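Polygalacturonase (Pectobacterium carotovorum subsp. carotovorum, PDB 1BHE) hydrolyses internal alpha-1,4 bonds between galacturonic acid units of polygalacturonate and takes part in the maceration and soft-rotting of plant tissue. Local coordinates at residues N200-D205 and T221-V226. Residues are numbered along the deposited sequence; the frame is centred on the assembly and turned at random.
Sequences NTDGID and TGDDNV
D202, D223 and D224 bring three carboxylates together where the loops leading into strands 204-207 and 226-230 run alongside each other. D202 crosses D223 with the carboxylate planes 58° apart, and beside D224 it points the same way. Each pairing is bridged by a water: one donates to D202 OD1 and D223 OD2, the other to D202 OD2 and D224 OD2. D202 OD1 and D223 OD2 stay 4.4 Å apart, D202 OD2 and D224 OD2 4.3 Å, and D202 OD1 also receives a weak bond from D224 N. D223 OD2 also takes the backbone N-H of N200, with 2.8 Å from N200 N to D223 OD2, and the donor sits well above the carboxylate plane. CG lies beside the backbone N of D223 (chi1 -74°), which swings the carboxylate across to N200.

Behind the acids, T201 ties the two loops together. Its OG1, itself bonded to A198 O, accepts from D223 N at 3.2 Å and weakly from G222 N, while T221 OG1 donates to T201 O at 2.7 Å. Backbone bonds then set the register: G203 N to D224 O at 2.8 Å and I204 N to N225 O at 3.2 Å. They lead into the parallel bridge of I204 with V226, where V226 CA makes a CA-H...O contact with I204 O (3.3 Å).

Further out, R199 forms a salt bridge with D223 OD1, and R280 and K282 do so with D224, whose OD1 also meets S254. D223, the predicted proton donor, lies beside H251, a probable active-site residue; with D202 and D224 this is consistent with the aspartate-rich active site of family 28 glycosidases, on neighbouring coils of a right-handed parallel beta-helix.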
# COMPACT_ATOMS: atom_id res chain seq x y z
N ASN A 200 11.12 -1.28 0.31
CA ASN A 200 10.36 -0.03 0.40
C ASN A 200 9.23 0.06 -0.62
O ASN A 200 8.96 1.13 -1.16
CB ASN A 200 11.36 1.12 0.18
CG ASN A 200 11.00 2.40 0.88
OD1 ASN A 200 10.57 2.38 2.04
ND2 ASN A 200 11.19 3.51 0.18
N THR A 201 8.59 -1.07 -0.92
CA THR A 201 7.57 -1.12 -1.96
C THR A 201 6.21 -1.57 -1.46
O THR A 201 5.54 -2.39 -2.11
CB THR A 201 8.06 -2.09 -3.06
OG1 THR A 201 8.51 -3.29 -2.41
CG2 THR A 201 9.19 -1.47 -3.86
N ASP A 202 5.74 -0.99 -0.35
CA ASP A 202 4.43 -1.33 0.18
C ASP A 202 3.39 -1.22 -0.94
O ASP A 202 3.49 -0.32 -1.78
CB ASP A 202 4.01 -0.43 1.33
CG ASP A 202 4.78 -0.61 2.61
OD1 ASP A 202 5.79 -1.34 2.64
OD2 ASP A 202 4.39 0.00 3.63
N GLY A 203 2.41 -2.12 -0.91
CA GLY A 203 1.38 -2.13 -1.93
C GLY A 203 0.35 -1.03 -1.74
O GLY A 203 0.32 -0.07 -2.52
N ILE A 204 -0.56 -1.19 -0.79
CA ILE A 204 -1.59 -0.21 -0.51
C ILE A 204 -1.61 0.12 0.99
O ILE A 204 -1.90 -0.76 1.80
CB ILE A 204 -3.01 -0.68 -0.90
CG1 ILE A 204 -3.11 -1.03 -2.38
CG2 ILE A 204 -4.01 0.43 -0.56
CD1 ILE A 204 -4.46 -1.58 -2.80
N ASP A 205 -1.37 1.37 1.34
CA ASP A 205 -1.30 1.80 2.72
C ASP A 205 -2.21 2.98 3.08
O ASP A 205 -1.85 4.14 2.86
CB ASP A 205 0.11 2.27 3.10
CG ASP A 205 1.26 1.31 3.06
OD1 ASP A 205 1.12 0.13 2.70
OD2 ASP A 205 2.40 1.73 3.42
N THR A 221 4.58 -8.04 -3.97
CA THR A 221 5.60 -6.99 -3.98
C THR A 221 6.74 -7.35 -3.05
O THR A 221 6.90 -8.52 -2.71
CB THR A 221 4.94 -5.65 -3.58
OG1 THR A 221 5.87 -4.57 -3.69
CG2 THR A 221 4.41 -5.71 -2.15
N GLY A 222 7.55 -6.37 -2.68
CA GLY A 222 8.70 -6.61 -1.82
C GLY A 222 8.35 -6.46 -0.35
O GLY A 222 8.59 -7.38 0.44
N ASP A 223 7.80 -5.30 0.03
CA ASP A 223 7.48 -5.06 1.44
C ASP A 223 6.01 -5.30 1.71
O ASP A 223 5.45 -6.23 1.12
CB ASP A 223 7.98 -3.69 1.88
CG ASP A 223 9.49 -3.64 2.05
OD1 ASP A 223 10.19 -4.64 1.78
OD2 ASP A 223 10.02 -2.59 2.47
N ASP A 224 5.40 -4.63 2.69
CA ASP A 224 4.03 -4.95 3.08
C ASP A 224 3.05 -4.94 1.92
O ASP A 224 3.00 -3.98 1.15
CB ASP A 224 3.54 -3.97 4.15
CG ASP A 224 4.09 -4.34 5.52
OD1 ASP A 224 4.10 -5.55 5.85
OD2 ASP A 224 4.49 -3.42 6.25
N ASN A 225 2.24 -5.99 1.82
CA ASN A 225 1.23 -6.06 0.77
C ASN A 225 0.21 -4.95 1.03
O ASN A 225 -0.18 -4.19 0.14
CB ASN A 225 0.60 -7.45 0.71
CG ASN A 225 1.62 -8.55 0.49
OD1 ASN A 225 2.43 -8.84 1.38
ND2 ASN A 225 1.61 -9.16 -0.68
N VAL A 226 -0.20 -4.83 2.28
CA VAL A 226 -1.07 -3.79 2.80
C VAL A 226 -0.52 -3.42 4.18
O VAL A 226 -0.18 -4.31 4.97
CB VAL A 226 -2.55 -4.19 2.95
CG1 VAL A 226 -3.33 -3.18 3.79
CG2 VAL A 226 -3.27 -4.34 1.62
O HOH W 1 8.35 -0.53 3.44
O HOH W 2 5.08 -0.55 6.13